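Local coordinates for protein enoyl-CoA hydratase (Geobacillus kaustophilus, PDB 2PPY) that probably catalyses the hydration of enoyl-CoA thioesters in fatty-acid beta-oxidation, at residues A42-I47 with A98-V103; I53-V58 with R202-S207; G116-L121 with L137-L142; G143-A146 with G150-R153; T174-L179 with N185-Q190. All coordinates share one frame; numbering follows the deposited sequence.

Contact 1 of 5, residues A42-I47 with A98-V103; sequences AAIDDI and ARSPQV
Q102 OE1 accepts a 2.8 Å hydrogen bond from an ordered water, and that water gives its second, longer bond to the main chain at I44 O, 3.3 Å away. A single solvent molecule therefore ties the glutamine amide to helix 34-48. The same amide also meets the helix through its flat side. I47 CG2 sits squarely over the face of the group, 3.6 Å from Q102 CD, with Q102 OE1 and Q102 NE2 only slightly farther. A bend at chi2 (79°) folds the glutamine chain so that the amide lies flat beneath this methyl. Q102 NE2 also comes within 3.2 Å of I47 O, but its established hydrogen bond goes to I53 O, at the approach to strand 55-60. One turn earlier on the helix, I44 CG2 rests 4.0 Å from S100 OG. That hydroxyl is engaged with K96 O and R48 NE, so I44 meets it by packing alone. The contact joins helix 34-48 to the turn that leads from helix 80-99 into strand 103-108, while R99 in that turn pairs with E92 of a second subunit. All four touching residues are buried. The chemistry implies a fixed amide rotation: the bond from NE2 to I53 O and the water bond at OE1 distinguish the two ends, and the methyl over the face restrains the plane between them.

Contact 2 of 5, residues I53-V58 with R202-S207; sequences IKVVIV and RKLANS
V55 and L204 carry the apolar part of the contact, with V55 CG2 lying 3.8 Å from L204 CB and the two side chains crossing at about a right angle. With chi1 at -177°, V55 holds CG1 anti to its backbone N and presents CG2 to the helix. The same methyl is 4.2 Å from the main-chain A205 N, so valine meets helix backbone as well as side chain. No hydrogen bond spans the two segments. This is helix-on-sheet packing in the crotonase fold: strand 55-60 runs between strands 19-24 and 103-108, and helix 193-205 lies against it, with I57 also touching T197 and A201 of that helix. The other face of the strand turns V56 toward I47 of helix 34-48. At the helix end, L204 O accepts from S207 OG at 2.7 Å and from S207 N at 3.0 Å, both reaching it from the same face of the carbonyl plane. The hydroxyl donor stands 23° out of that plane. R202 O takes N206 N at 2.9 Å, with a weak additional bond from N206 ND2. L204 also packs on I168 of a fifth subunit.

Contact 3 of 5, residues G116-L121 with L137-L142; sequences GLEMAL and LPEVSL
L117 and L137 form the apolar half of the contact. L117 CD2 lies 3.8 Å from L137 CD2, and the two leucines cross at about a right angle. Because L117 CG stands anti to the backbone N (chi1 176°), the branch reaches out from the helix to L137. The same L137 CD2 methyl also rests 4.0 Å from E118 CG, so it also packs on the aliphatic stem of the glutamate.

The polar half is built on two carboxylates approaching from opposite directions, E118 with an extended chain and E139 with one bent at chi2 (90°). E118 OE1 and E139 OE2 are 3.5 Å apart and share no direct bond. A water links them, donating to E118 OE1 at 2.7 Å and to E139 OE2 at the same distance. The carboxylate planes are turned 86° against each other. E118 OE2 is gripped by T148 N and G150 N, which fix the rotation of its carboxylate. Such a glutamate pair bridged by water is consistent with the active-site arrangement of hydratases in the crotonase family. In segment 137-142, S141 OG and S141 N both donate to P138 O, the hydroxyl at 2.7 Å.

Helix 115-121 is flanked by helix 150-158, where L121 touches R153 and L157, and by helix 34-48, where selenomethionine M119 touches F36 and Y37. L117 packs on T112 of strand 111-113, L137 reaches L154, and a fourth subunit meets V140 and L142.

Contact 4 of 5, residues G143-A146 with G150-R153; sequences GVLA and GTQR
A146 CB lies 3.6 Å from G150 CA, and this close approach depends on G150 having no side chain on the face turned toward A146. The same methyl sits 3.8 Å from T151 N, against the backbone at the start of helix 150-158. T151 has the telling conformation. Its chi1 of 69° sets OG1 in the crowded position between backbone N and carbonyl carbon, while CG2 stands anti to the carbonyl carbon. The methyl is thereby directed back at the loop, 3.6 Å from A146 O and 4.1 Å from A146 CB. The hydroxyl is committed instead to E234 OE1 of a fourth subunit. L145 also holds CG in the uncommon position between N and carbonyl carbon, with chi1 at 55°. Its CD1 only grazes the threonine, 4.5 Å from T151 CG2, and the side chain packs further on I215 of the fourth subunit. A backbone bond joins loop and helix: T151 N donates to A146 O at 3.5 Å, nearly straight at 162° but weak because it is long. The carbonyl of A146 thus stands at the mouth of the helix, facing its first turn.

Around this join, A146 also touches L137, E139 and E118, so the loop lies next to the glutamate pair. Chemically, the join is chiefly methyl-to-backbone packing plus a weak backbone bond, and the firmer polar bond of T151 runs between subunits. E234 OE1 of the fourth subunit also takes a weak hydrogen bond from Q152 N at the helix start, consistent with a charged carboxylate there.

Contact 5 of 5, residues T174-L179 with N185-Q190; sequences TPQEAL and NRVFPQ
V187 and L179 meet through two torsions: chi1 of V187 (162°) brings CG2 round to the helix, and chi1 of L179 (-179°) extends the leucine, CG anti to the backbone N, out toward the strand. V187 CG2 is the centre of the contact. It rests 3.5 Å from P175 O and 3.7 Å from L179 CB, touching residues of successive turns, P175 and L179, with P175 CB slightly farther. The branches of L179 divide the work. L179 CD2 stays by the valine, 3.9 Å from V187 CG2, whereas L179 CD1 turns to the main chain, 3.9 Å from N185 O. Over the other methyl, Q176 is bent at chi2 and brings NE2 to 4.2 Å from V187 CG1, though the amide makes its weak hydrogen bond to D130 O.

The start of the helix is fixed by a capping box: E177 N donates to T174 OG1 at 3.2 Å, and T174 N returns a bond to E177 OE1 at 2.8 Å. On the strand, R186 forms a salt bridge with D165 of a fifth subunit, and N185 bonds S161 of that subunit.

The axes of helix 175-179 and strand 186-188 come within 8.3 Å, and their chain directions differ by 153°, close to antiparallel. Strand 186-188 pairs with strand 125-129 at the edge of the main sheet, so the helix packs, nearly antiparallel, on the outermost strand of that sheet within this chain, as part of the crotonase fold.

Contacts 1 to 4 are buried, whereas contact 5 lies nearer the surface. Contacts 1 and 2 meet directly through strand 55-60 and the start of strand 103-108, where V103 O probably bonds V56 N. Contacts 3 and 4 also touch, centres about 7 Å apart, through the packing of E139 on V144, and both face the fourth subunit. Contacts 2 and 5 reach the main sheet from successive elements, strand 186-188 and helix 193-205. Chemistry follows place: hydrocarbon packing dominates contacts 2 and 5, waters bridge contacts 1 and 3, and contact 4 is mostly backbone packing in which the T151 hydroxyl and L145 O bond another chain.

Contact 1 of 5, residues A42-I47 with A98-V103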
# COMPACT_ATOMS: atom_id res chain seq x y z
N ALA A 42 -23.16 -14.45 14.02
CA ALA A 42 -23.08 -15.55 14.98
C ALA A 42 -22.79 -16.88 14.27
O ALA A 42 -22.03 -17.71 14.77
CB ALA A 42 -24.37 -15.66 15.78
N ALA A 43 -23.41 -17.07 13.11
CA ALA A 43 -23.22 -18.29 12.33
C ALA A 43 -21.76 -18.39 11.90
O ALA A 43 -21.15 -19.46 11.95
CB ALA A 43 -24.13 -18.28 11.11
N ILE A 44 -21.20 -17.26 11.48
CA ILE A 44 -19.81 -17.21 11.06
C ILE A 44 -18.90 -17.60 12.22
O ILE A 44 -18.03 -18.46 12.08
CB ILE A 44 -19.43 -15.81 10.54
CG1 ILE A 44 -20.24 -15.50 9.28
CG2 ILE A 44 -17.95 -15.75 10.23
CD1 ILE A 44 -20.00 -14.13 8.69
N ASP A 45 -19.11 -16.96 13.38
CA ASP A 45 -18.29 -17.27 14.56
C ASP A 45 -18.43 -18.74 14.94
O ASP A 45 -17.44 -19.42 15.20
CB ASP A 45 -18.69 -16.39 15.75
CG ASP A 45 -18.23 -14.96 15.61
OD1 ASP A 45 -17.22 -14.73 14.90
OD2 ASP A 45 -18.85 -14.07 16.21
N ASP A 46 -19.67 -19.23 14.96
CA ASP A 46 -19.93 -20.62 15.29
C ASP A 46 -19.16 -21.55 14.36
O ASP A 46 -18.45 -22.45 14.81
CB ASP A 46 -21.41 -20.95 15.18
CG ASP A 46 -21.69 -22.42 15.39
OD1 ASP A 46 -21.57 -22.89 16.54
OD2 ASP A 46 -22.03 -23.12 14.41
N ILE A 47 -19.31 -21.33 13.06
CA ILE A 47 -18.65 -22.16 12.06
C ILE A 47 -17.13 -22.11 12.18
O ILE A 47 -16.46 -23.12 11.97
CB ILE A 47 -19.10 -21.75 10.64
CG1 ILE A 47 -20.60 -22.03 10.48
CG2 ILE A 47 -18.30 -22.52 9.60
CD1 ILE A 47 -21.21 -21.53 9.20
N ALA A 98 -13.40 -13.38 4.60
CA ALA A 98 -12.07 -13.48 4.00
C ALA A 98 -11.03 -13.96 5.01
O ALA A 98 -10.00 -14.50 4.63
CB ALA A 98 -11.65 -12.13 3.43
N ARG A 99 -11.30 -13.77 6.30
CA ARG A 99 -10.37 -14.19 7.34
C ARG A 99 -10.67 -15.59 7.87
O ARG A 99 -9.87 -16.14 8.63
CB ARG A 99 -10.41 -13.19 8.51
CG ARG A 99 -10.20 -11.75 8.10
CD ARG A 99 -10.07 -10.83 9.31
NE ARG A 99 -10.14 -9.43 8.91
CZ ARG A 99 -11.14 -8.61 9.23
NH1 ARG A 99 -12.16 -9.04 9.96
NH2 ARG A 99 -11.13 -7.36 8.80
N SER A 100 -11.81 -16.16 7.49
CA SER A 100 -12.22 -17.49 7.95
C SER A 100 -11.53 -18.65 7.23
O SER A 100 -11.22 -18.57 6.05
CB SER A 100 -13.74 -17.64 7.83
OG SER A 100 -14.41 -16.67 8.60
N PRO A 101 -11.31 -19.77 7.95
CA PRO A 101 -10.66 -20.94 7.36
C PRO A 101 -11.48 -21.60 6.26
O PRO A 101 -10.92 -22.16 5.32
CB PRO A 101 -10.48 -21.89 8.56
CG PRO A 101 -10.52 -20.98 9.75
CD PRO A 101 -11.59 -20.00 9.37
N GLN A 102 -12.81 -21.54 6.39
CA GLN A 102 -13.71 -22.15 5.42
C GLN A 102 -13.83 -21.36 4.13
O GLN A 102 -13.72 -20.13 4.13
CB GLN A 102 -15.13 -22.30 5.97
CG GLN A 102 -15.32 -23.20 7.17
CD GLN A 102 -14.91 -22.53 8.47
OE1 GLN A 102 -14.93 -21.31 8.58
NE2 GLN A 102 -14.56 -23.34 9.46
N VAL A 103 -14.08 -22.08 3.04
CA VAL A 103 -14.28 -21.45 1.75
C VAL A 103 -15.77 -21.11 1.70
O VAL A 103 -16.63 -21.98 1.87
CB VAL A 103 -13.94 -22.41 0.59
CG1 VAL A 103 -14.40 -21.83 -0.74
CG2 VAL A 103 -12.45 -22.66 0.56
O HOH W 1 -16.71 -19.21 9.20

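Contact 2 of 5, residues I53-V58 with R202-S207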
# COMPACT_ATOMS: atom_id res chain seq x y z
N ILE A 53 -15.93 -28.13 9.91
CA ILE A 53 -16.46 -27.44 8.73
C ILE A 53 -15.34 -26.84 7.90
O ILE A 53 -14.56 -26.03 8.38
CB ILE A 53 -17.44 -26.32 9.13
CG1 ILE A 53 -18.50 -26.86 10.10
CG2 ILE A 53 -18.13 -25.78 7.87
CD1 ILE A 53 -19.36 -27.97 9.53
N LYS A 54 -15.27 -27.25 6.64
CA LYS A 54 -14.24 -26.76 5.74
C LYS A 54 -14.81 -25.90 4.62
O LYS A 54 -14.09 -25.13 3.98
CB LYS A 54 -13.47 -27.95 5.15
CG LYS A 54 -12.53 -28.66 6.14
CD LYS A 54 -13.29 -29.42 7.22
CE LYS A 54 -12.38 -30.40 7.98
NZ LYS A 54 -11.33 -29.74 8.81
N VAL A 55 -16.11 -26.02 4.38
CA VAL A 55 -16.76 -25.25 3.33
C VAL A 55 -18.11 -24.72 3.80
O VAL A 55 -18.83 -25.38 4.54
CB VAL A 55 -16.99 -26.10 2.06
CG1 VAL A 55 -17.61 -25.24 0.96
CG2 VAL A 55 -15.67 -26.69 1.58
N VAL A 56 -18.46 -23.52 3.35
CA VAL A 56 -19.74 -22.93 3.71
C VAL A 56 -20.47 -22.48 2.46
O VAL A 56 -19.93 -21.75 1.64
CB VAL A 56 -19.57 -21.72 4.64
CG1 VAL A 56 -20.95 -21.12 4.95
CG2 VAL A 56 -18.87 -22.14 5.93
N ILE A 57 -21.71 -22.94 2.31
CA ILE A 57 -22.52 -22.54 1.17
C ILE A 57 -23.64 -21.63 1.68
O ILE A 57 -24.38 -22.00 2.59
CB ILE A 57 -23.19 -23.73 0.47
CG1 ILE A 57 -22.15 -24.73 -0.02
CG2 ILE A 57 -24.00 -23.22 -0.73
CD1 ILE A 57 -22.76 -26.01 -0.60
N VAL A 58 -23.75 -20.45 1.11
CA VAL A 58 -24.81 -19.55 1.53
C VAL A 58 -25.87 -19.60 0.43
O VAL A 58 -25.58 -19.32 -0.73
CB VAL A 58 -24.29 -18.12 1.70
CG1 VAL A 58 -25.42 -17.20 2.17
CG2 VAL A 58 -23.14 -18.11 2.71
N ARG A 202 -18.49 -30.57 -2.08
CA ARG A 202 -18.16 -31.93 -1.68
C ARG A 202 -16.71 -32.25 -2.05
O ARG A 202 -15.96 -32.76 -1.21
CB ARG A 202 -19.10 -32.95 -2.34
CG ARG A 202 -20.47 -33.05 -1.68
CD ARG A 202 -21.25 -34.26 -2.20
NE ARG A 202 -21.76 -34.08 -3.56
CZ ARG A 202 -22.90 -33.45 -3.85
NH1 ARG A 202 -23.65 -32.94 -2.88
NH2 ARG A 202 -23.29 -33.33 -5.11
N LYS A 203 -16.33 -31.96 -3.29
CA LYS A 203 -14.97 -32.22 -3.75
C LYS A 203 -13.93 -31.51 -2.88
O LYS A 203 -12.87 -32.06 -2.58
CB LYS A 203 -14.79 -31.80 -5.21
CG LYS A 203 -15.46 -32.71 -6.23
CD LYS A 203 -15.05 -32.33 -7.65
CE LYS A 203 -15.62 -33.28 -8.70
NZ LYS A 203 -17.10 -33.21 -8.81
N LEU A 204 -14.23 -30.28 -2.47
CA LEU A 204 -13.31 -29.53 -1.62
C LEU A 204 -13.20 -30.20 -0.26
O LEU A 204 -12.10 -30.46 0.23
CB LEU A 204 -13.77 -28.08 -1.44
CG LEU A 204 -13.67 -27.13 -2.64
CD1 LEU A 204 -14.11 -25.74 -2.22
CD2 LEU A 204 -12.23 -27.10 -3.14
N ALA A 205 -14.36 -30.48 0.34
CA ALA A 205 -14.40 -31.11 1.66
C ALA A 205 -13.71 -32.47 1.69
O ALA A 205 -13.23 -32.91 2.73
CB ALA A 205 -15.84 -31.25 2.12
N ASN A 206 -13.66 -33.13 0.54
CA ASN A 206 -13.04 -34.45 0.44
C ASN A 206 -11.57 -34.43 0.05
O ASN A 206 -10.97 -35.48 -0.13
CB ASN A 206 -13.81 -35.31 -0.56
CG ASN A 206 -15.09 -35.86 0.02
OD1 ASN A 206 -15.07 -36.63 0.97
ND2 ASN A 206 -16.21 -35.45 -0.55
N SER A 207 -11.00 -33.24 -0.09
CA SER A 207 -9.59 -33.14 -0.46
C SER A 207 -8.75 -32.69 0.73
O SER A 207 -9.18 -32.82 1.88
CB SER A 207 -9.42 -32.17 -1.63
OG SER A 207 -9.95 -30.89 -1.33

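Contact 3 of 5, residues G116-L121 with L137-L142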
# COMPACT_ATOMS: atom_id res chain seq x y z
N GLY A 116 -27.78 -7.58 -1.24
CA GLY A 116 -27.75 -9.00 -1.53
C GLY A 116 -26.48 -9.36 -2.28
O GLY A 116 -25.83 -10.37 -1.99
N LEU A 117 -26.12 -8.53 -3.25
CA LEU A 117 -24.91 -8.75 -4.02
C LEU A 117 -23.69 -8.47 -3.14
O LEU A 117 -22.68 -9.17 -3.22
CB LEU A 117 -24.87 -7.84 -5.25
CG LEU A 117 -23.58 -7.94 -6.07
CD1 LEU A 117 -23.32 -9.39 -6.44
CD2 LEU A 117 -23.69 -7.09 -7.32
N GLU A 118 -23.80 -7.46 -2.29
CA GLU A 118 -22.69 -7.12 -1.41
C GLU A 118 -22.31 -8.30 -0.54
O GLU A 118 -21.13 -8.58 -0.33
CB GLU A 118 -23.06 -5.90 -0.56
CG GLU A 118 -23.29 -4.67 -1.42
CD GLU A 118 -23.66 -3.45 -0.61
OE1 GLU A 118 -24.78 -3.42 -0.05
OE2 GLU A 118 -22.83 -2.52 -0.55
N MSE A 119 -23.31 -9.02 -0.03
CA MSE A 119 -23.05 -10.19 0.80
C MSE A 119 -22.35 -11.25 -0.05
O MSE A 119 -21.41 -11.91 0.40
CB MSE A 119 -24.35 -10.78 1.33
CG MSE A 119 -24.16 -12.00 2.21
SE MSE A 119 -25.85 -12.75 2.81
CE MSE A 119 -26.75 -11.11 3.31
N ALA A 120 -22.82 -11.39 -1.29
CA ALA A 120 -22.26 -12.36 -2.23
C ALA A 120 -20.84 -12.00 -2.65
O ALA A 120 -20.01 -12.88 -2.87
CB ALA A 120 -23.16 -12.46 -3.46
N LEU A 121 -20.56 -10.70 -2.76
CA LEU A 121 -19.23 -10.23 -3.14
C LEU A 121 -18.21 -10.54 -2.05
O LEU A 121 -17.03 -10.73 -2.33
CB LEU A 121 -19.24 -8.72 -3.41
CG LEU A 121 -19.90 -8.22 -4.71
CD1 LEU A 121 -20.03 -6.70 -4.69
CD2 LEU A 121 -19.07 -8.66 -5.90
N LEU A 137 -26.14 -3.53 -8.45
CA LEU A 137 -26.22 -2.62 -7.31
C LEU A 137 -27.03 -1.37 -7.67
O LEU A 137 -26.49 -0.38 -8.15
CB LEU A 137 -24.80 -2.21 -6.89
CG LEU A 137 -23.82 -3.32 -6.49
CD1 LEU A 137 -22.43 -2.74 -6.32
CD2 LEU A 137 -24.28 -3.98 -5.20
N PRO A 138 -28.36 -1.41 -7.44
CA PRO A 138 -29.23 -0.28 -7.76
C PRO A 138 -29.41 0.80 -6.69
O PRO A 138 -30.29 1.65 -6.82
CB PRO A 138 -30.54 -0.96 -8.11
CG PRO A 138 -30.58 -2.07 -7.11
CD PRO A 138 -29.16 -2.61 -7.13
N GLU A 139 -28.59 0.78 -5.64
CA GLU A 139 -28.70 1.76 -4.56
C GLU A 139 -28.80 3.22 -4.99
O GLU A 139 -29.44 4.03 -4.31
CB GLU A 139 -27.52 1.61 -3.58
CG GLU A 139 -27.58 0.37 -2.72
CD GLU A 139 -26.89 -0.83 -3.34
OE1 GLU A 139 -26.91 -0.98 -4.58
OE2 GLU A 139 -26.33 -1.64 -2.57
N VAL A 140 -28.16 3.57 -6.09
CA VAL A 140 -28.19 4.95 -6.57
C VAL A 140 -29.61 5.43 -6.86
O VAL A 140 -29.90 6.62 -6.77
CB VAL A 140 -27.34 5.12 -7.86
CG1 VAL A 140 -28.01 4.41 -9.03
CG2 VAL A 140 -27.16 6.59 -8.17
N SER A 141 -30.51 4.50 -7.19
CA SER A 141 -31.89 4.87 -7.50
C SER A 141 -32.62 5.34 -6.25
O SER A 141 -33.72 5.88 -6.34
CB SER A 141 -32.64 3.69 -8.13
OG SER A 141 -32.79 2.61 -7.23
N LEU A 142 -32.00 5.14 -5.09
CA LEU A 142 -32.58 5.56 -3.81
C LEU A 142 -31.85 6.78 -3.26
O LEU A 142 -32.20 7.30 -2.20
CB LEU A 142 -32.47 4.42 -2.79
CG LEU A 142 -33.11 3.07 -3.12
CD1 LEU A 142 -32.56 2.02 -2.16
CD2 LEU A 142 -34.63 3.16 -3.02
O HOH W 2 -26.33 -1.27 0.14

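Contact 4 of 5, residues G143-A146 with G150-R153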
# COMPACT_ATOMS: atom_id res chain seq x y z
N GLY A 143 -30.82 7.24 -3.97
CA GLY A 143 -30.08 8.40 -3.51
C GLY A 143 -28.91 8.06 -2.60
O GLY A 143 -28.33 8.96 -1.98
N VAL A 144 -28.58 6.78 -2.49
CA VAL A 144 -27.45 6.33 -1.67
C VAL A 144 -26.55 5.43 -2.52
O VAL A 144 -26.79 5.26 -3.71
CB VAL A 144 -27.92 5.55 -0.42
CG1 VAL A 144 -28.79 6.44 0.47
CG2 VAL A 144 -28.69 4.30 -0.83
N LEU A 145 -25.52 4.86 -1.91
CA LEU A 145 -24.62 3.99 -2.66
C LEU A 145 -24.47 2.63 -2.00
O LEU A 145 -24.97 2.42 -0.90
CB LEU A 145 -23.25 4.66 -2.81
CG LEU A 145 -22.51 5.14 -1.56
CD1 LEU A 145 -22.14 3.97 -0.65
CD2 LEU A 145 -21.25 5.88 -2.00
N ALA A 146 -23.79 1.71 -2.68
CA ALA A 146 -23.56 0.37 -2.15
C ALA A 146 -22.59 0.52 -0.98
O ALA A 146 -21.38 0.32 -1.13
CB ALA A 146 -22.96 -0.52 -3.24
N GLY A 150 -19.97 -2.80 -1.42
CA GLY A 150 -20.26 -2.93 -2.83
C GLY A 150 -19.38 -2.16 -3.81
O GLY A 150 -18.85 -2.75 -4.75
N THR A 151 -19.21 -0.86 -3.59
CA THR A 151 -18.39 -0.04 -4.50
C THR A 151 -16.95 -0.53 -4.56
O THR A 151 -16.34 -0.56 -5.62
CB THR A 151 -18.36 1.46 -4.10
OG1 THR A 151 -17.63 1.63 -2.87
CG2 THR A 151 -19.77 2.01 -3.92
N GLN A 152 -16.42 -0.93 -3.41
CA GLN A 152 -15.05 -1.39 -3.31
C GLN A 152 -14.78 -2.80 -3.81
O GLN A 152 -13.85 -3.02 -4.58
CB GLN A 152 -14.58 -1.24 -1.86
CG GLN A 152 -14.62 0.20 -1.36
CD GLN A 152 -14.00 1.18 -2.36
OE1 GLN A 152 -14.69 2.06 -2.89
NE2 GLN A 152 -12.71 1.03 -2.62
N ARG A 153 -15.60 -3.77 -3.39
CA ARG A 153 -15.39 -5.14 -3.83
C ARG A 153 -15.74 -5.34 -5.30
O ARG A 153 -15.06 -6.09 -6.01
CB ARG A 153 -16.18 -6.12 -2.95
CG ARG A 153 -15.68 -6.21 -1.50
CD ARG A 153 -16.12 -7.52 -0.83
NE ARG A 153 -15.53 -7.70 0.49
CZ ARG A 153 -15.95 -7.10 1.60
NH1 ARG A 153 -17.00 -6.29 1.56
NH2 ARG A 153 -15.32 -7.31 2.75

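Contact 5 of 5, residues T174-L179 with N185-Q190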
# COMPACT_ATOMS: atom_id res chain seq x y z
N THR A 174 -27.68 -9.83 -16.36
CA THR A 174 -28.09 -11.23 -16.31
C THR A 174 -26.97 -12.10 -15.77
O THR A 174 -25.82 -11.67 -15.67
CB THR A 174 -28.45 -11.75 -17.72
OG1 THR A 174 -27.29 -11.71 -18.56
CG2 THR A 174 -29.56 -10.91 -18.34
N PRO A 175 -27.29 -13.36 -15.41
CA PRO A 175 -26.29 -14.29 -14.89
C PRO A 175 -25.19 -14.49 -15.92
O PRO A 175 -24.00 -14.51 -15.57
CB PRO A 175 -27.10 -15.57 -14.67
CG PRO A 175 -28.46 -15.05 -14.33
CD PRO A 175 -28.65 -13.94 -15.34
N GLN A 176 -25.59 -14.63 -17.18
CA GLN A 176 -24.64 -14.81 -18.28
C GLN A 176 -23.68 -13.64 -18.38
O GLN A 176 -22.47 -13.82 -18.46
CB GLN A 176 -25.38 -14.97 -19.61
CG GLN A 176 -26.19 -16.26 -19.78
CD GLN A 176 -27.42 -16.32 -18.88
OE1 GLN A 176 -28.07 -15.31 -18.63
NE2 GLN A 176 -27.75 -17.52 -18.41
N GLU A 177 -24.22 -12.42 -18.38
CA GLU A 177 -23.39 -11.22 -18.47
C GLU A 177 -22.47 -11.16 -17.26
O GLU A 177 -21.31 -10.75 -17.35
CB GLU A 177 -24.27 -9.97 -18.54
CG GLU A 177 -25.24 -9.98 -19.73
CD GLU A 177 -26.20 -8.80 -19.74
OE1 GLU A 177 -26.76 -8.48 -18.67
OE2 GLU A 177 -26.40 -8.20 -20.82
N ALA A 178 -23.00 -11.58 -16.11
CA ALA A 178 -22.22 -11.58 -14.88
C ALA A 178 -21.03 -12.51 -15.05
O ALA A 178 -19.91 -12.20 -14.62
CB ALA A 178 -23.09 -12.04 -13.71
N LEU A 179 -21.26 -13.66 -15.67
CA LEU A 179 -20.19 -14.62 -15.89
C LEU A 179 -19.09 -14.06 -16.80
O LEU A 179 -17.90 -14.24 -16.53
CB LEU A 179 -20.75 -15.91 -16.50
CG LEU A 179 -19.72 -17.03 -16.76
CD1 LEU A 179 -19.10 -17.45 -15.43
CD2 LEU A 179 -20.41 -18.22 -17.43
N ASN A 185 -18.49 -16.93 -10.70
CA ASN A 185 -17.50 -17.90 -11.16
C ASN A 185 -18.10 -19.04 -11.99
O ASN A 185 -17.39 -19.69 -12.75
CB ASN A 185 -16.75 -18.52 -9.98
CG ASN A 185 -16.17 -17.47 -9.06
OD1 ASN A 185 -16.88 -16.89 -8.24
ND2 ASN A 185 -14.87 -17.22 -9.20
N ARG A 186 -19.39 -19.28 -11.82
CA ARG A 186 -20.07 -20.34 -12.54
C ARG A 186 -21.53 -20.01 -12.76
O ARG A 186 -22.16 -19.33 -11.95
CB ARG A 186 -20.03 -21.65 -11.74
CG ARG A 186 -18.67 -22.21 -11.44
CD ARG A 186 -18.20 -23.16 -12.52
NE ARG A 186 -17.04 -23.91 -12.08
CZ ARG A 186 -15.86 -23.36 -11.80
NH1 ARG A 186 -15.68 -22.05 -11.93
NH2 ARG A 186 -14.86 -24.12 -11.38
N VAL A 187 -22.07 -20.48 -13.88
CA VAL A 187 -23.48 -20.31 -14.19
C VAL A 187 -23.95 -21.73 -14.48
O VAL A 187 -23.48 -22.36 -15.43
CB VAL A 187 -23.71 -19.43 -15.43
CG1 VAL A 187 -25.13 -19.65 -15.97
CG2 VAL A 187 -23.54 -17.96 -15.06
N PHE A 188 -24.84 -22.24 -13.64
CA PHE A 188 -25.36 -23.60 -13.79
C PHE A 188 -26.81 -23.60 -14.25
O PHE A 188 -27.51 -22.59 -14.13
CB PHE A 188 -25.31 -24.35 -12.45
CG PHE A 188 -23.94 -24.47 -11.84
CD1 PHE A 188 -22.86 -24.96 -12.58
CD2 PHE A 188 -23.74 -24.18 -10.49
CE1 PHE A 188 -21.62 -25.17 -11.97
CE2 PHE A 188 -22.51 -24.38 -9.88
CZ PHE A 188 -21.44 -24.88 -10.62
N PRO A 189 -27.28 -24.73 -14.82
CA PRO A 189 -28.67 -24.79 -15.26
C PRO A 189 -29.49 -24.58 -13.99
O PRO A 189 -29.23 -25.23 -12.97
CB PRO A 189 -28.80 -26.22 -15.80
CG PRO A 189 -27.43 -26.50 -16.32
CD PRO A 189 -26.53 -25.93 -15.24
N GLN A 190 -30.46 -23.68 -14.03
CA GLN A 190 -31.28 -23.35 -12.87
C GLN A 190 -31.60 -24.50 -11.90
O GLN A 190 -31.26 -24.44 -10.72
CB GLN A 190 -32.58 -22.69 -13.32
CG GLN A 190 -33.34 -21.98 -12.21
CD GLN A 190 -32.57 -20.80 -11.61
OE1 GLN A 190 -31.92 -20.04 -12.33
NE2 GLN A 190 -32.66 -20.64 -10.30